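Local structure of 3'-5'-exonuclease (Saccharomyces cerevisiae, 3E2V) at residues A[117-129]-A[169-181]. The protein probably acts as a magnesium-dependent TatD-type nuclease that incises double-stranded DNA and degrades it from the 3' to the 5' end. Residues are numbered along the deposited sequence; the frame is centred on the assembly and turned at random. Where two conformers were deposited one is given.
Sequences EAYNESLYAKVIS and FHYSSKEMQKVFF
Helix 118-129 crosses helix segment 174-181, the first turns of helix 174-187, at 45°, the axes 8.8 Å apart at closest, with nearest CA pairs Asn120-Ser172 and Tyr124-Met176. The pair illustrates how an aromatic residue and water can share one helix interface. Tyr124 swings CG anti to its own backbone nitrogen (chi1 -177°), which lays the ring across Glu175: CB of Glu175 sits over one face, 3.7 Å from CG of Tyr124, a CH-pi contact, while Ile128 covers the other face. Met176, bent twice, brings SD to the ring's edge and to 4.1 Å from Leu123 CB; deeper in, Val127 CG1 meets the edge of Phe180. A serine at Tyr124 would probably leave Glu175 CB without its aromatic cover and open a gap beside Met176. Asn120 ND2 makes a weak bond to His170 O (2.9 Å); its OD1 is taken by Asn95. One water accepts from Ser173 N and donates to Asn120 O; a second links Tyr124 N to Ser173 OG. A third bridges Glu121 OE1 and Glu175 OE1, probably easing the repulsion between the carboxylates. Ser173 OG accepts from Met176 N (3.1 Å), making Ser173 the N-cap of the helix following strand 156-165 in the TatD TIM-barrel fold.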
loop_
_atom_site.group_PDB
_atom_site.type_symbol
_atom_site.label_atom_id
_atom_site.label_comp_id
_atom_site.label_asym_id
_atom_site.label_seq_id
_atom_site.Cartn_x
_atom_site.Cartn_y
_atom_site.Cartn_z
ATOM N N GLU A 117 14.323 9.888 -20.984
ATOM C CA GLU A 117 13.529 9.277 -22.046
ATOM C C GLU A 117 14.299 8.153 -22.733
ATOM O O GLU A 117 13.829 7.015 -22.774
ATOM C CB GLU A 117 13.081 10.336 -23.071
ATOM C CG GLU A 117 12.185 9.823 -24.181
ATOM C CD GLU A 117 11.944 10.879 -25.257
ATOM O OE1 GLU A 117 12.770 10.992 -26.193
ATOM O OE2 GLU A 117 10.928 11.595 -25.162
ATOM N N ALA A 118 15.486 8.472 -23.252
ATOM C CA ALA A 118 16.274 7.505 -24.015
ATOM C C ALA A 118 16.641 6.299 -23.168
ATOM O O ALA A 118 16.540 5.151 -23.622
ATOM C CB ALA A 118 17.534 8.158 -24.585
ATOM N N TYR A 119 17.054 6.564 -21.934
ATOM C CA TYR A 119 17.480 5.519 -21.035
ATOM C C TYR A 119 16.323 4.567 -20.710
ATOM O O TYR A 119 16.459 3.349 -20.848
ATOM C CB TYR A 119 18.043 6.126 -19.749
ATOM C CG TYR A 119 18.391 5.090 -18.721
ATOM C CD1 TYR A 119 19.569 4.349 -18.820
ATOM C CD2 TYR A 119 17.526 4.819 -17.662
ATOM C CE1 TYR A 119 19.889 3.377 -17.883
ATOM C CE2 TYR A 119 17.837 3.850 -16.713
ATOM C CZ TYR A 119 19.015 3.133 -16.832
ATOM O OH TYR A 119 19.329 2.174 -15.901
ATOM N N ASN A 120 15.199 5.125 -20.269
ATOM C CA ASN A 120 14.053 4.298 -19.888
ATOM C C ASN A 120 13.568 3.433 -21.044
ATOM O O ASN A 120 13.224 2.255 -20.852
ATOM C CB ASN A 120 12.895 5.160 -19.372
ATOM C CG ASN A 120 13.188 5.809 -18.028
ATOM O OD1 ASN A 120 14.055 5.367 -17.282
ATOM N ND2 ASN A 120 12.450 6.861 -17.714
ATOM N N GLU A 121 13.531 4.030 -22.235
ATOM C CA GLU A 121 13.009 3.372 -23.428
ATOM C C GLU A 121 13.953 2.270 -23.889
ATOM O O GLU A 121 13.505 1.261 -24.465
ATOM C CB GLU A 121 12.759 4.406 -24.535
ATOM C CG GLU A 121 12.076 3.879 -25.803
ATOM C CD GLU A 121 10.731 3.204 -25.548
ATOM O OE1 GLU A 121 10.048 3.538 -24.554
ATOM O OE2 GLU A 121 10.347 2.337 -26.363
ATOM N N SER A 122 15.244 2.429 -23.596
ATOM C CA SER A 122 16.247 1.477 -24.055
ATOM C C SER A 122 16.323 0.201 -23.230
ATOM O O SER A 122 16.875 -0.800 -23.677
ATOM C CB SER A 122 17.632 2.130 -24.023
ATOM O OG SER A 122 18.101 2.264 -22.688
ATOM N N LEU A 123 15.777 0.231 -22.020
ATOM C CA LEU A 123 16.092 -0.813 -21.042
ATOM C C LEU A 123 15.479 -2.165 -21.359
ATOM O O LEU A 123 16.135 -3.199 -21.191
ATOM C CB LEU A 123 15.720 -0.375 -19.622
ATOM C CG LEU A 123 16.589 0.695 -18.957
ATOM C CD1 LEU A 123 16.099 0.900 -17.542
ATOM C CD2 LEU A 123 18.067 0.337 -18.966
ATOM N N TYR A 124 14.231 -2.170 -21.818
ATOM C CA TYR A 124 13.564 -3.445 -22.070
ATOM C C TYR A 124 14.326 -4.291 -23.081
ATOM O O TYR A 124 14.608 -5.461 -22.827
ATOM C CB TYR A 124 12.127 -3.252 -22.538
ATOM C CG TYR A 124 11.420 -4.570 -22.721
ATOM C CD1 TYR A 124 11.299 -5.458 -21.657
ATOM C CD2 TYR A 124 10.879 -4.933 -23.948
ATOM C CE1 TYR A 124 10.668 -6.674 -21.804
ATOM C CE2 TYR A 124 10.229 -6.164 -24.106
ATOM C CZ TYR A 124 10.127 -7.019 -23.023
ATOM O OH TYR A 124 9.495 -8.251 -23.144
ATOM N N ALA A 125 14.663 -3.693 -24.221
ATOM C CA ALA A 125 15.359 -4.435 -25.269
ATOM C C ALA A 125 16.702 -4.948 -24.766
ATOM O O ALA A 125 17.124 -6.038 -25.150
ATOM C CB ALA A 125 15.534 -3.575 -26.527
ATOM N N LYS A 126 17.355 -4.170 -23.893
ATOM C CA LYS A 126 18.660 -4.546 -23.332
ATOM C C LYS A 126 18.534 -5.715 -22.356
ATOM O O LYS A 126 19.391 -6.594 -22.320
ATOM C CB LYS A 126 19.372 -3.342 -22.690
ATOM C CG LYS A 126 19.856 -2.295 -23.728
ATOM C CD LYS A 126 20.774 -1.207 -23.154
ATOM C CE LYS A 126 20.084 -0.273 -22.143
ATOM N NZ LYS A 126 20.832 1.029 -21.952
ATOM N N VAL A 127 17.457 -5.729 -21.573
ATOM C CA VAL A 127 17.210 -6.838 -20.651
ATOM C C VAL A 127 16.930 -8.125 -21.423
ATOM O O VAL A 127 17.484 -9.182 -21.105
ATOM C CB VAL A 127 16.029 -6.515 -19.693
ATOM C CG1 VAL A 127 15.608 -7.752 -18.916
ATOM C CG2 VAL A 127 16.418 -5.398 -18.734
ATOM N N ILE A 128 16.079 -8.039 -22.443
ATOM C CA ILE A 128 15.762 -9.217 -23.250
ATOM C C ILE A 128 17.024 -9.751 -23.932
ATOM O O ILE A 128 17.237 -10.966 -23.991
ATOM C CB ILE A 128 14.609 -8.946 -24.267
ATOM C CG1 ILE A 128 13.321 -8.555 -23.531
ATOM C CG2 ILE A 128 14.331 -10.176 -25.131
ATOM C CD1 ILE A 128 12.654 -9.682 -22.733
ATOM N N SER A 129 17.868 -8.840 -24.409
ATOM C CA SER A 129 19.113 -9.220 -25.073
ATOM C C SER A 129 20.101 -9.876 -24.110
ATOM O O SER A 129 20.757 -10.854 -24.473
ATOM C CB SER A 129 19.745 -8.016 -25.781
ATOM O OG SER A 129 18.870 -7.512 -26.788
ATOM N N PHE A 169 5.232 6.937 -16.646
ATOM C CA PHE A 169 6.141 6.435 -17.676
ATOM C C PHE A 169 7.457 7.196 -17.701
ATOM O O PHE A 169 8.415 6.730 -18.311
ATOM C CB PHE A 169 5.495 6.475 -19.068
ATOM C CG PHE A 169 4.408 5.456 -19.275
ATOM C CD1 PHE A 169 4.518 4.167 -18.772
ATOM C CD2 PHE A 169 3.290 5.787 -20.031
ATOM C CE1 PHE A 169 3.507 3.248 -18.976
ATOM C CE2 PHE A 169 2.283 4.860 -20.261
ATOM C CZ PHE A 169 2.398 3.588 -19.749
ATOM N N HIS A 170 7.516 8.339 -17.011
ATOM C CA HIS A 170 8.789 9.034 -16.870
ATOM C C HIS A 170 9.764 8.327 -15.939
ATOM O O HIS A 170 10.964 8.609 -15.978
ATOM C CB HIS A 170 8.611 10.506 -16.503
ATOM C CG HIS A 170 7.840 10.742 -15.252
ATOM N ND1 HIS A 170 6.490 10.488 -15.156
ATOM C CD2 HIS A 170 8.209 11.272 -14.062
ATOM C CE1 HIS A 170 6.063 10.834 -13.957
ATOM N NE2 HIS A 170 7.089 11.301 -13.268
ATOM N N TYR A 171 9.247 7.403 -15.125
ATOM C CA TYR A 171 10.065 6.589 -14.231
ATOM C C TYR A 171 10.458 5.239 -14.835
ATOM O O TYR A 171 11.552 4.734 -14.570
ATOM C CB TYR A 171 9.348 6.350 -12.910
ATOM C CG TYR A 171 9.273 7.546 -11.990
ATOM C CD1 TYR A 171 10.331 8.460 -11.899
ATOM C CD2 TYR A 171 8.162 7.743 -11.181
ATOM C CE1 TYR A 171 10.267 9.558 -11.024
ATOM C CE2 TYR A 171 8.087 8.834 -10.311
ATOM C CZ TYR A 171 9.140 9.729 -10.241
ATOM O OH TYR A 171 9.053 10.799 -9.369
ATOM N N SER A 172 9.548 4.647 -15.608
ATOM C CA SER A 172 9.799 3.325 -16.189
ATOM C C SER A 172 8.895 3.123 -17.387
ATOM O O SER A 172 7.770 3.610 -17.402
ATOM C CB SER A 172 9.530 2.238 -15.143
ATOM O OG SER A 172 8.202 2.342 -14.670
ATOM N N SER A 173 9.390 2.405 -18.390
ATOM C CA SER A 173 8.584 2.133 -19.566
ATOM C C SER A 173 7.447 1.155 -19.294
ATOM O O SER A 173 7.513 0.338 -18.358
ATOM C CB SER A 173 9.464 1.565 -20.668
ATOM O OG SER A 173 9.900 0.265 -20.326
ATOM N N LYS A 174 6.420 1.210 -20.138
ATOM C CA LYS A 174 5.319 0.261 -20.033
ATOM C C LYS A 174 5.818 -1.182 -20.076
ATOM O O LYS A 174 5.373 -2.036 -19.309
ATOM C CB LYS A 174 4.296 0.510 -21.153
ATOM C CG LYS A 174 3.044 -0.339 -21.017
ATOM C CD LYS A 174 1.957 0.047 -22.030
ATOM C CE LYS A 174 2.254 -0.471 -23.410
ATOM N NZ LYS A 174 1.165 -0.024 -24.356
ATOM N N GLU A 175 6.741 -1.455 -20.986
ATOM C CA GLU A 175 7.227 -2.824 -21.160
ATOM C C GLU A 175 7.975 -3.298 -19.902
ATOM O O GLU A 175 7.813 -4.450 -19.443
ATOM C CB GLU A 175 8.145 -2.905 -22.388
ATOM C CG GLU A 175 7.474 -2.636 -23.754
ATOM C CD GLU A 175 7.004 -1.186 -23.972
ATOM O OE1 GLU A 175 7.645 -0.219 -23.489
ATOM O OE2 GLU A 175 5.967 -1.005 -24.648
ATOM N N MET A 176 8.786 -2.417 -19.320
ATOM C CA MET A 176 9.508 -2.781 -18.094
ATOM C C MET A 176 8.532 -3.003 -16.936
ATOM O O MET A 176 8.712 -3.924 -16.127
ATOM C CB MET A 176 10.529 -1.718 -17.730
ATOM C CG MET A 176 11.821 -1.760 -18.576
ATOM S SD MET A 176 12.971 -3.136 -18.197
ATOM C CE MET A 176 13.389 -2.763 -16.491
ATOM N N GLN A 177 7.491 -2.175 -16.865
ATOM C CA GLN A 177 6.480 -2.357 -15.820
ATOM C C GLN A 177 5.786 -3.703 -15.964
ATOM O O GLN A 177 5.627 -4.449 -14.991
ATOM C CB GLN A 177 5.446 -1.235 -15.851
ATOM C CG GLN A 177 5.991 0.130 -15.436
ATOM C CD GLN A 177 4.886 1.155 -15.246
ATOM O OE1 GLN A 177 3.727 0.797 -14.974
ATOM N NE2 GLN A 177 5.239 2.431 -15.361
ATOM N N LYS A 178 5.331 -4.012 -17.172
ATOM C CA LYS A 178 4.559 -5.241 -17.376
ATOM C C LYS A 178 5.421 -6.466 -17.094
ATOM O O LYS A 178 4.982 -7.408 -16.419
ATOM C CB LYS A 178 3.999 -5.289 -18.802
ATOM C CG LYS A 178 2.840 -4.322 -19.011
ATOM C CD LYS A 178 2.520 -4.154 -20.505
ATOM C CE LYS A 178 1.776 -5.330 -21.079
ATOM N NZ LYS A 178 1.714 -5.158 -22.578
ATOM N N VAL A 179 6.646 -6.474 -17.617
ATOM C CA VAL A 179 7.500 -7.653 -17.431
ATOM C C VAL A 179 7.810 -7.920 -15.951
ATOM O O VAL A 179 7.700 -9.059 -15.485
ATOM C CB VAL A 179 8.810 -7.560 -18.236
ATOM C CG1 VAL A 179 9.699 -8.750 -17.926
ATOM C CG2 VAL A 179 8.503 -7.538 -19.722
ATOM N N PHE A 180 8.192 -6.877 -15.217
ATOM C CA PHE A 180 8.607 -7.078 -13.828
ATOM C C PHE A 180 7.460 -7.160 -12.826
ATOM O O PHE A 180 7.632 -7.725 -11.759
ATOM C CB PHE A 180 9.746 -6.123 -13.462
ATOM C CG PHE A 180 11.017 -6.492 -14.149
ATOM C CD1 PHE A 180 11.716 -7.624 -13.738
ATOM C CD2 PHE A 180 11.446 -5.801 -15.278
ATOM C CE1 PHE A 180 12.883 -8.030 -14.414
ATOM C CE2 PHE A 180 12.599 -6.206 -15.970
ATOM C CZ PHE A 180 13.304 -7.315 -15.549
ATOM N N PHE A 181 6.285 -6.647 -13.188
ATOM C CA PHE A 181 5.075 -6.991 -12.420
ATOM C C PHE A 181 4.854 -8.506 -12.524
ATOM O O PHE A 181 4.680 -9.203 -11.509
ATOM C CB PHE A 181 3.884 -6.196 -12.963
ATOM C CG PHE A 181 2.550 -6.502 -12.314
ATOM C CD1 PHE A 181 2.436 -6.840 -10.956
ATOM C CD2 PHE A 181 1.393 -6.350 -13.060
ATOM C CE1 PHE A 181 1.172 -7.078 -10.391
ATOM C CE2 PHE A 181 0.139 -6.569 -12.516
ATOM C CZ PHE A 181 0.012 -6.928 -11.185
HETATM O O HOH W 1 12.245 1.815 -18.024
HETATM O O HOH W 2 12.132 -0.022 -21.841
HETATM O O HOH W 3 10.702 7.636 -19.693
HETATM O O HOH W 4 10.394 -0.036 -24.039
HETATM O O HOH W 5 7.644 2.326 -24.231
#